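Anaerobically-induced outer membrane porin OprE (Pseudomonas aeruginosa, PDB 4FRX) probably forms a beta-barrel channel of the OprD porin family that lets small solutes cross the outer membrane. Local coordinates at residues 319-324 / 331-336; 388-391 / 397-400; 123-126 / 132-135. All blocks are in the same frame, centred on the assembly; numbering follows the deposited sequence.

Interaction 1: residues 319-324 / 331-336; sequences EGSTAY and IGKFQR
Lys333 spans the gap between two passages of the same long loop, and its ammonium group closes the contact on the backbone of Ser321. It is a worked example of one long side chain joining main chains that lie too far apart to pair. Here the closest pair of CA atoms, those of Ala323 and Lys333, are 7.4 Å apart. Lys333 leaves its backbone pointing toward 319-324, and its chain runs straight through chi2 and chi3 before bending at the last torsion (chi4 -60°). That final turn brings NZ to 2.8 Å from Ser321 O, in the hydrogen bond that joins the two segments. The ammonium does not sit on a carbonyl lone pair; it lies 36° above the carbonyl plane, with a C=O...N angle of 138°.

Both segments belong to the loop that connects strands 295-305 and 340-349 of the porin barrel. The contact is centred about 8 Å from the centre of the chain, consistent with a loop that folds into the barrel and narrows its lumen, as in other members of the OprD family.

Ser321 also uses its side chain, which comes alongside the lysine: OG lies 3.5 Å from Lys333 CE. The serine hydroxyl is tucked between its own N and carbonyl carbon, which turns it to the lysine's side of the backbone. Ala323 adds a looser apolar touch, its CB 4.5 Å from Lys333 CD. The ammonium also forms a salt bridge to Asp328 OD2, and that same oxygen accepts a hydrogen bond from Ala323 N. The negative charge of Asp328 beside NZ would be expected to favour the protonated amine.

Interaction 2: residues 388-391 / 397-400; sequences YVIP and GLGF
Tyr388 O is approached by two groups of the facing strand: Phe400 N donates a hydrogen bond at 2.7 Å, and Gly399 CA adds a CA-H...O contact at 3.3 Å. The same tyrosine gives its N-H back to Phe400 O at 2.8 Å, which makes Tyr388 and Phe400 an antiparallel hydrogen-bonded pair. Val389 and Gly399 follow as a non-hydrogen-bonded pair, and because the glycine has no side chain, Val389 CG2 settles 4.0 Å from Gly399 CA. Further toward the turn, Ile390 N bonds to Leu398 O and Gly397 N to Ile390 O.

The Ile390 and Leu398 side chains run alongside each other in the same direction. With CG1 anti to the carbonyl carbon (chi1 -59°), the isoleucine carries CD1 to 4.1 Å from both Leu398 CB and CD2 and on to the edge of the Phe400 ring. This is the closing end of the hairpin formed by strands 377-389 and 399-409. Four nearly straight N-H...O bonds account for the polar part of the contact, and the apolar side chains gather beside them, consistent with a register set mainly by the backbone.

Interaction 3: residues 123-126 / 132-135; sequences TLQP and TYND
Gln125 lies across the ring of Tyr133, and its two ends meet that ring in different ways. CB sits over one face, 3.9 Å from the ring centroid and 24° off the normal, a CH-pi contact displaced toward the CD1-CE1 side. The chain then runs extended beyond CG and carries the amide along the ring, until NE2 hangs over the far side, 3.6 Å from Tyr133 CE2. Amide and ring are neither stacked flat nor perpendicular; their planes stand 34° apart. The rotation of the amide is fixed from elsewhere, since NE2 is hydrogen-bonded to the carbonyl O of Val141.

For the tyrosine, the first torsion brings the ring across. With CG lodged between its own backbone N and carbonyl carbon (chi1 73°), the ring folds back over the main chain toward 123-126 and presents a face to the glutamine. Its edge is used as well: Pro126 O lies in the ring plane, 3.4 Å from CD1.

That same proline oxygen anchors the backbones. It accepts a somewhat bent hydrogen bond from Tyr133 N at 3.1 Å, and Thr132 CA adds a CA-H...O contact from beside it, also at 3.1 Å. This oxygen is thus met by an amide N-H, a CA-H and an aromatic edge. Pro140 and Phe143 pack against Tyr133 from outside the two segments, and Phe143 also touches the ring of Pro126.

The contact belongs to a small beta hairpin, strand 123-128 paired antiparallel with 131-132, whose second arm runs into the loop before strand 142-150. Its position, about 7 Å from the centre of the chain, is consistent with the inward-folded loops that constrict the channel in OprD-family porins.

How the interactions relate
Interactions 1 and 3 illustrate how separate loops meet inside a barrel, whereas interaction 2 belongs to its wall. The centres of interactions 1 and 3 are about 15 Å apart, yet their segments touch: Asn134 ND2 lies 3.3 Å from Thr322 OG1, a weak hydrogen bond, and Thr322 CG2 lies 3.6 Å from Thr132 OG1. The loop segments 319-324 and 132-135 thus pack together near the centre of the chain, probably beside the solute path. Interaction 2 stands apart, at the turn of a barrel hairpin, its nearest atoms about 18 Å from interaction 1 and about 13 Å from interaction 3. A bound C8E detergent molecule lies about 11 Å from the Tyr388 side chain.

Interaction 1: residues 319-324 / 331-336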
ATOM      1  N   GLU A 319       1.888   4.668  11.311  1.00 13.22           N
ATOM      2  CA  GLU A 319       0.961   3.554  11.116  1.00 13.27           C
ATOM      3  C   GLU A 319       1.058   2.891   9.737  1.00 14.10           C
ATOM      4  O   GLU A 319       0.531   1.800   9.526  1.00 13.55           O
ATOM      5  CB  GLU A 319      -0.475   4.009  11.383  1.00 14.42           C
ATOM      6  CG  GLU A 319      -0.754   4.247  12.859  1.00 16.94           C
ATOM      7  CD  GLU A 319      -2.234   4.297  13.163  1.00 25.37           C
ATOM      8  OE1 GLU A 319      -3.033   3.878  12.293  1.00 20.51           O
ATOM      9  OE2 GLU A 319      -2.591   4.749  14.269  1.00 31.63           O
ATOM     10  N   GLY A 320       1.746   3.554   8.813  1.00 12.88           N
ATOM     11  CA  GLY A 320       1.954   3.005   7.481  1.00 16.52           C
ATOM     12  C   GLY A 320       0.904   3.469   6.490  1.00 15.01           C
ATOM     13  O   GLY A 320      -0.275   3.593   6.820  1.00 17.06           O
ATOM     14  N   SER A 321       1.329   3.733   5.264  1.00 11.29           N
ATOM     15  CA  SER A 321       0.400   4.134   4.219  1.00  9.89           C
ATOM     16  C   SER A 321       1.014   3.743   2.895  1.00 13.30           C
ATOM     17  O   SER A 321       2.235   3.697   2.769  1.00 15.12           O
ATOM     18  CB  SER A 321       0.184   5.648   4.240  1.00 17.42           C
ATOM     19  OG  SER A 321       1.396   6.333   3.946  1.00 20.36           O
ATOM     20  N   THR A 322       0.166   3.484   1.910  1.00 12.19           N
ATOM     21  CA  THR A 322       0.639   3.140   0.567  1.00 10.64           C
ATOM     22  C   THR A 322      -0.091   3.966  -0.481  1.00 10.01           C
ATOM     23  O   THR A 322      -1.317   3.998  -0.498  1.00 13.59           O
ATOM     24  CB  THR A 322       0.435   1.645   0.277  1.00 17.70           C
ATOM     25  OG1 THR A 322       1.288   0.874   1.136  1.00 16.89           O
ATOM     26  CG2 THR A 322       0.773   1.323  -1.187  1.00 15.48           C
ATOM     27  N   ALA A 323       0.665   4.662  -1.326  1.00  9.90           N
ATOM     28  CA  ALA A 323       0.079   5.353  -2.478  1.00 11.44           C
ATOM     29  C   ALA A 323       0.274   4.462  -3.703  1.00 13.20           C
ATOM     30  O   ALA A 323       1.332   3.833  -3.858  1.00 12.13           O
ATOM     31  CB  ALA A 323       0.735   6.716  -2.698  1.00 11.35           C
ATOM     32  N   TYR A 324      -0.729   4.400  -4.571  1.00  7.87           N
ATOM     33  CA  TYR A 324      -0.594   3.586  -5.785  1.00  8.46           C
ATOM     34  C   TYR A 324       0.136   4.366  -6.889  1.00 12.84           C
ATOM     35  O   TYR A 324      -0.388   4.592  -7.986  1.00 12.45           O
ATOM     36  CB  TYR A 324      -1.951   3.045  -6.266  1.00  7.75           C
ATOM     37  CG  TYR A 324      -1.799   1.999  -7.351  1.00  7.79           C
ATOM     38  CD1 TYR A 324      -1.108   0.810  -7.101  1.00 10.05           C
ATOM     39  CD2 TYR A 324      -2.305   2.209  -8.637  1.00 10.31           C
ATOM     40  CE1 TYR A 324      -0.940  -0.147  -8.089  1.00 13.76           C
ATOM     41  CE2 TYR A 324      -2.149   1.244  -9.637  1.00  6.04           C
ATOM     42  CZ  TYR A 324      -1.464   0.074  -9.354  1.00 13.29           C
ATOM     43  OH  TYR A 324      -1.303  -0.889 -10.335  1.00 15.20           O
ATOM     44  N   ILE A 331      11.496   4.177   1.284  1.00  8.21           N
ATOM     45  CA  ILE A 331      11.451   5.305   2.210  1.00  9.14           C
ATOM     46  C   ILE A 331      10.486   6.368   1.702  1.00 18.48           C
ATOM     47  O   ILE A 331       9.482   6.656   2.359  1.00 19.42           O
ATOM     48  CB  ILE A 331      12.846   5.911   2.456  1.00 11.75           C
ATOM     49  CG1 ILE A 331      13.752   4.888   3.156  1.00 13.27           C
ATOM     50  CG2 ILE A 331      12.741   7.202   3.271  1.00 13.20           C
ATOM     51  CD1 ILE A 331      15.200   5.380   3.376  1.00  8.24           C
ATOM     52  N   GLY A 332      10.771   6.926   0.529  1.00 16.23           N
ATOM     53  CA  GLY A 332       9.984   8.039   0.013  1.00 17.17           C
ATOM     54  C   GLY A 332       8.811   7.597  -0.843  1.00 13.03           C
ATOM     55  O   GLY A 332       8.676   6.407  -1.153  1.00 11.99           O
ATOM     56  N   LYS A 333       7.955   8.547  -1.218  1.00  9.80           N
ATOM     57  CA  LYS A 333       6.873   8.261  -2.155  1.00  7.30           C
ATOM     58  C   LYS A 333       6.862   9.231  -3.340  1.00 10.37           C
ATOM     59  O   LYS A 333       6.071   9.067  -4.269  1.00  9.42           O
ATOM     60  CB  LYS A 333       5.507   8.271  -1.451  1.00 13.06           C
ATOM     61  CG  LYS A 333       5.386   7.257  -0.313  1.00 10.91           C
ATOM     62  CD  LYS A 333       3.991   7.291   0.313  1.00 19.52           C
ATOM     63  CE  LYS A 333       3.917   6.417   1.578  1.00 25.49           C
ATOM     64  NZ  LYS A 333       4.239   4.986   1.295  1.00 21.95           N
ATOM     65  N   PHE A 334       7.744  10.228  -3.298  1.00  9.79           N
ATOM     66  CA  PHE A 334       7.857  11.250  -4.357  1.00 10.69           C
ATOM     67  C   PHE A 334       6.488  11.820  -4.745  1.00  8.89           C
ATOM     68  O   PHE A 334       6.184  11.999  -5.917  1.00  8.79           O
ATOM     69  CB  PHE A 334       8.596  10.672  -5.577  1.00  9.37           C
ATOM     70  CG  PHE A 334       9.992  10.236  -5.263  1.00  7.45           C
ATOM     71  CD1 PHE A 334      10.218   9.077  -4.522  1.00  9.16           C
ATOM     72  CD2 PHE A 334      11.073  10.999  -5.661  1.00  8.42           C
ATOM     73  CE1 PHE A 334      11.506   8.680  -4.189  1.00 11.04           C
ATOM     74  CE2 PHE A 334      12.366  10.609  -5.342  1.00 13.88           C
ATOM     75  CZ  PHE A 334      12.586   9.448  -4.599  1.00 10.37           C
ATOM     76  N   GLN A 335       5.694  12.129  -3.729  1.00  4.79           N
ATOM     77  CA  GLN A 335       4.284  12.414  -3.899  1.00 12.67           C
ATOM     78  C   GLN A 335       3.962  13.880  -3.655  1.00 11.61           C
ATOM     79  O   GLN A 335       2.797  14.259  -3.584  1.00 14.09           O
ATOM     80  CB  GLN A 335       3.471  11.510  -2.962  1.00 16.49           C
ATOM     81  CG  GLN A 335       3.285  12.016  -1.530  1.00 11.70           C
ATOM     82  CD  GLN A 335       4.589  12.217  -0.758  1.00 21.21           C
ATOM     83  OE1 GLN A 335       5.663  11.775  -1.177  1.00 13.75           O
ATOM     84  NE2 GLN A 335       4.492  12.898   0.386  1.00 19.24           N
ATOM     85  N   ARG A 336       5.002  14.708  -3.563  1.00 11.91           N
ATOM     86  CA  ARG A 336       4.849  16.099  -3.146  1.00 17.47           C
ATOM     87  C   ARG A 336       4.377  16.991  -4.282  1.00 14.70           C
ATOM     88  O   ARG A 336       4.696  16.748  -5.438  1.00 12.38           O
ATOM     89  CB  ARG A 336       6.178  16.643  -2.616  1.00 17.42           C
ATOM     90  CG  ARG A 336       6.830  15.768  -1.536  1.00 13.86           C
ATOM     91  CD  ARG A 336       8.233  16.289  -1.244  1.00 23.41           C
ATOM     92  NE  ARG A 336       9.126  15.249  -0.736  1.00 34.39           N
ATOM     93  CZ  ARG A 336       9.280  14.956   0.552  1.00 40.24           C
ATOM     94  NH1 ARG A 336       8.597  15.623   1.475  1.00 42.56           N
ATOM     95  NH2 ARG A 336      10.120  13.996   0.918  1.00 27.56           N
TER

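Interaction 2: residues 388-391 / 397-400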
ATOM      1  N   TYR A 388      15.974 -14.519  -1.101  1.00 17.24           N
ATOM      2  CA  TYR A 388      16.092 -15.941  -1.397  1.00 14.82           C
ATOM      3  C   TYR A 388      14.963 -16.724  -0.742  1.00 14.64           C
ATOM      4  O   TYR A 388      14.793 -16.706   0.491  1.00 19.63           O
ATOM      5  CB  TYR A 388      17.433 -16.496  -0.913  1.00 14.70           C
ATOM      6  CG  TYR A 388      17.651 -17.937  -1.319  1.00 16.85           C
ATOM      7  CD1 TYR A 388      17.582 -18.313  -2.653  1.00 19.50           C
ATOM      8  CD2 TYR A 388      17.923 -18.919  -0.373  1.00 19.97           C
ATOM      9  CE1 TYR A 388      17.782 -19.627  -3.043  1.00 25.28           C
ATOM     10  CE2 TYR A 388      18.126 -20.243  -0.754  1.00 22.41           C
ATOM     11  CZ  TYR A 388      18.054 -20.587  -2.088  1.00 26.55           C
ATOM     12  OH  TYR A 388      18.253 -21.894  -2.478  1.00 27.63           O
ATOM     13  N   VAL A 389      14.185 -17.402  -1.572  1.00 17.51           N
ATOM     14  CA  VAL A 389      13.178 -18.327  -1.076  1.00 18.42           C
ATOM     15  C   VAL A 389      13.612 -19.758  -1.394  1.00 22.11           C
ATOM     16  O   VAL A 389      13.804 -20.110  -2.565  1.00 22.46           O
ATOM     17  CB  VAL A 389      11.800 -18.038  -1.685  1.00 19.78           C
ATOM     18  CG1 VAL A 389      10.785 -19.118  -1.272  1.00 23.05           C
ATOM     19  CG2 VAL A 389      11.323 -16.664  -1.268  1.00 25.09           C
ATOM     20  N   ILE A 390      13.788 -20.567  -0.349  1.00 29.80           N
ATOM     21  CA  ILE A 390      14.214 -21.959  -0.514  1.00 25.79           C
ATOM     22  C   ILE A 390      13.181 -22.715  -1.343  1.00 18.99           C
ATOM     23  O   ILE A 390      12.030 -22.846  -0.939  1.00 25.19           O
ATOM     24  CB  ILE A 390      14.460 -22.653   0.846  1.00 26.95           C
ATOM     25  CG1 ILE A 390      15.532 -21.901   1.628  1.00 26.46           C
ATOM     26  CG2 ILE A 390      14.885 -24.115   0.660  1.00 26.20           C
ATOM     27  CD1 ILE A 390      15.806 -22.474   3.001  1.00 30.68           C
ATOM     28  N   PRO A 391      13.600 -23.199  -2.523  1.00 20.08           N
ATOM     29  CA  PRO A 391      12.735 -23.785  -3.550  1.00 21.47           C
ATOM     30  C   PRO A 391      12.264 -25.212  -3.263  1.00 32.90           C
ATOM     31  O   PRO A 391      11.196 -25.595  -3.733  1.00 36.46           O
ATOM     32  CB  PRO A 391      13.624 -23.759  -4.798  1.00 17.13           C
ATOM     33  CG  PRO A 391      14.992 -23.856  -4.277  1.00 20.44           C
ATOM     34  CD  PRO A 391      15.001 -23.118  -2.971  1.00 27.25           C
ATOM     35  N   GLY A 397       9.999 -22.903   0.950  1.00 22.16           N
ATOM     36  CA  GLY A 397       9.086 -21.828   1.268  1.00 25.04           C
ATOM     37  C   GLY A 397       9.633 -20.875   2.314  1.00 21.58           C
ATOM     38  O   GLY A 397       9.061 -19.809   2.520  1.00 16.97           O
ATOM     39  N   LEU A 398      10.718 -21.253   2.986  1.00 18.71           N
ATOM     40  CA  LEU A 398      11.379 -20.337   3.917  1.00 22.54           C
ATOM     41  C   LEU A 398      12.062 -19.224   3.127  1.00 21.52           C
ATOM     42  O   LEU A 398      12.883 -19.482   2.249  1.00 21.68           O
ATOM     43  CB  LEU A 398      12.392 -21.069   4.808  1.00 25.18           C
ATOM     44  CG  LEU A 398      13.136 -20.270   5.894  1.00 26.26           C
ATOM     45  CD1 LEU A 398      12.202 -19.691   6.956  1.00 21.87           C
ATOM     46  CD2 LEU A 398      14.208 -21.120   6.564  1.00 24.90           C
ATOM     47  N   GLY A 399      11.717 -17.979   3.429  1.00 18.09           N
ATOM     48  CA  GLY A 399      12.243 -16.872   2.647  1.00 13.56           C
ATOM     49  C   GLY A 399      13.097 -15.913   3.454  1.00 16.29           C
ATOM     50  O   GLY A 399      12.805 -15.626   4.622  1.00 16.08           O
ATOM     51  N   PHE A 400      14.155 -15.416   2.827  1.00 13.83           N
ATOM     52  CA  PHE A 400      15.039 -14.434   3.442  1.00 14.54           C
ATOM     53  C   PHE A 400      15.109 -13.201   2.563  1.00 12.79           C
ATOM     54  O   PHE A 400      15.379 -13.315   1.369  1.00 12.06           O
ATOM     55  CB  PHE A 400      16.444 -15.011   3.594  1.00 18.95           C
ATOM     56  CG  PHE A 400      16.500 -16.235   4.447  1.00 20.31           C
ATOM     57  CD1 PHE A 400      16.188 -17.477   3.921  1.00 23.19           C
ATOM     58  CD2 PHE A 400      16.861 -16.144   5.780  1.00 18.56           C
ATOM     59  CE1 PHE A 400      16.240 -18.615   4.711  1.00 25.10           C
ATOM     60  CE2 PHE A 400      16.913 -17.271   6.569  1.00 25.81           C
ATOM     61  CZ  PHE A 400      16.605 -18.510   6.031  1.00 23.70           C
TER

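Interaction 3: residues 123-126 / 132-135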
ATOM      1  N   THR A 123     -13.523  -6.712   8.846  1.00 10.99           N
ATOM      2  CA  THR A 123     -12.137  -6.442   8.509  1.00  8.65           C
ATOM      3  C   THR A 123     -11.860  -6.629   7.015  1.00 10.69           C
ATOM      4  O   THR A 123     -12.215  -7.652   6.432  1.00 12.96           O
ATOM      5  CB  THR A 123     -11.198  -7.305   9.362  1.00 12.91           C
ATOM      6  OG1 THR A 123     -11.535  -7.121  10.742  1.00 14.62           O
ATOM      7  CG2 THR A 123      -9.738  -6.903   9.132  1.00  9.87           C
ATOM      8  N   LEU A 124     -11.226  -5.623   6.413  1.00 11.27           N
ATOM      9  CA  LEU A 124     -10.932  -5.615   4.979  1.00  9.13           C
ATOM     10  C   LEU A 124      -9.470  -5.237   4.775  1.00  8.80           C
ATOM     11  O   LEU A 124      -8.909  -4.468   5.551  1.00 10.66           O
ATOM     12  CB  LEU A 124     -11.828  -4.588   4.267  1.00  9.63           C
ATOM     13  CG  LEU A 124     -13.347  -4.794   4.358  1.00  4.86           C
ATOM     14  CD1 LEU A 124     -14.136  -3.579   3.874  1.00  5.27           C
ATOM     15  CD2 LEU A 124     -13.750  -6.058   3.589  1.00 10.05           C
ATOM     16  N   GLN A 125      -8.866  -5.751   3.709  1.00  6.62           N
ATOM     17  CA  GLN A 125      -7.496  -5.397   3.334  1.00  4.06           C
ATOM     18  C   GLN A 125      -7.416  -5.207   1.828  1.00 10.11           C
ATOM     19  O   GLN A 125      -6.887  -6.060   1.127  1.00 13.08           O
ATOM     20  CB  GLN A 125      -6.523  -6.504   3.756  1.00  7.43           C
ATOM     21  CG  GLN A 125      -6.309  -6.575   5.275  1.00 14.20           C
ATOM     22  CD  GLN A 125      -5.309  -7.641   5.670  1.00 20.77           C
ATOM     23  OE1 GLN A 125      -5.553  -8.822   5.473  1.00 17.82           O
ATOM     24  NE2 GLN A 125      -4.179  -7.226   6.222  1.00 23.07           N
ATOM     25  N   PRO A 126      -7.948  -4.083   1.322  1.00  9.95           N
ATOM     26  CA  PRO A 126      -7.996  -3.887  -0.131  1.00  8.23           C
ATOM     27  C   PRO A 126      -6.604  -3.653  -0.734  1.00  9.28           C
ATOM     28  O   PRO A 126      -5.723  -3.148  -0.058  1.00  9.40           O
ATOM     29  CB  PRO A 126      -8.862  -2.629  -0.293  1.00  9.14           C
ATOM     30  CG  PRO A 126      -9.577  -2.456   1.043  1.00 14.34           C
ATOM     31  CD  PRO A 126      -8.635  -3.012   2.063  1.00 14.10           C
ATOM     32  N   THR A 132      -4.872   0.842  -0.790  1.00 10.13           N
ATOM     33  CA  THR A 132      -4.229  -0.448  -0.518  1.00  9.16           C
ATOM     34  C   THR A 132      -3.565  -0.402   0.839  1.00 12.60           C
ATOM     35  O   THR A 132      -3.026   0.630   1.249  1.00 12.09           O
ATOM     36  CB  THR A 132      -3.212  -0.941  -1.586  1.00 28.44           C
ATOM     37  OG1 THR A 132      -1.897  -1.015  -1.018  1.00 32.30           O
ATOM     38  CG2 THR A 132      -3.193  -0.066  -2.757  1.00 12.06           C
ATOM     39  N   TYR A 133      -3.653  -1.511   1.553  1.00 10.80           N
ATOM     40  CA  TYR A 133      -3.136  -1.551   2.903  1.00  8.19           C
ATOM     41  C   TYR A 133      -1.612  -1.643   2.911  1.00  9.50           C
ATOM     42  O   TYR A 133      -1.008  -2.276   2.042  1.00 15.73           O
ATOM     43  CB  TYR A 133      -3.755  -2.701   3.684  1.00  9.71           C
ATOM     44  CG  TYR A 133      -3.276  -4.089   3.299  1.00 12.27           C
ATOM     45  CD1 TYR A 133      -3.783  -4.739   2.174  1.00 11.87           C
ATOM     46  CD2 TYR A 133      -2.342  -4.762   4.083  1.00  8.54           C
ATOM     47  CE1 TYR A 133      -3.352  -6.012   1.838  1.00 18.09           C
ATOM     48  CE2 TYR A 133      -1.914  -6.032   3.761  1.00 16.29           C
ATOM     49  CZ  TYR A 133      -2.420  -6.652   2.637  1.00 17.62           C
ATOM     50  OH  TYR A 133      -2.000  -7.919   2.318  1.00 10.89           O
ATOM     51  N   ASN A 134      -1.008  -1.000   3.898  1.00 12.04           N
ATOM     52  CA  ASN A 134       0.429  -1.073   4.075  1.00  9.78           C
ATOM     53  C   ASN A 134       0.818  -2.321   4.862  1.00 12.84           C
ATOM     54  O   ASN A 134       0.109  -2.741   5.779  1.00 14.10           O
ATOM     55  CB  ASN A 134       0.940   0.174   4.795  1.00  6.29           C
ATOM     56  CG  ASN A 134       2.441   0.170   4.943  1.00 10.91           C
ATOM     57  OD1 ASN A 134       2.979  -0.290   5.956  1.00 15.02           O
ATOM     58  ND2 ASN A 134       3.138   0.659   3.918  1.00 14.07           N
ATOM     59  N   ASP A 135       1.940  -2.925   4.488  1.00 12.19           N
ATOM     60  CA  ASP A 135       2.471  -4.061   5.226  1.00 11.79           C
ATOM     61  C   ASP A 135       3.998  -3.975   5.228  1.00 14.81           C
ATOM     62  O   ASP A 135       4.693  -4.959   4.955  1.00 13.72           O
ATOM     63  CB  ASP A 135       2.009  -5.360   4.575  1.00 12.16           C
ATOM     64  CG  ASP A 135       2.228  -6.570   5.463  1.00 17.30           C
ATOM     65  OD1 ASP A 135       2.487  -6.398   6.678  1.00 12.99           O
ATOM     66  OD2 ASP A 135       2.139  -7.697   4.937  1.00 15.27           O
TER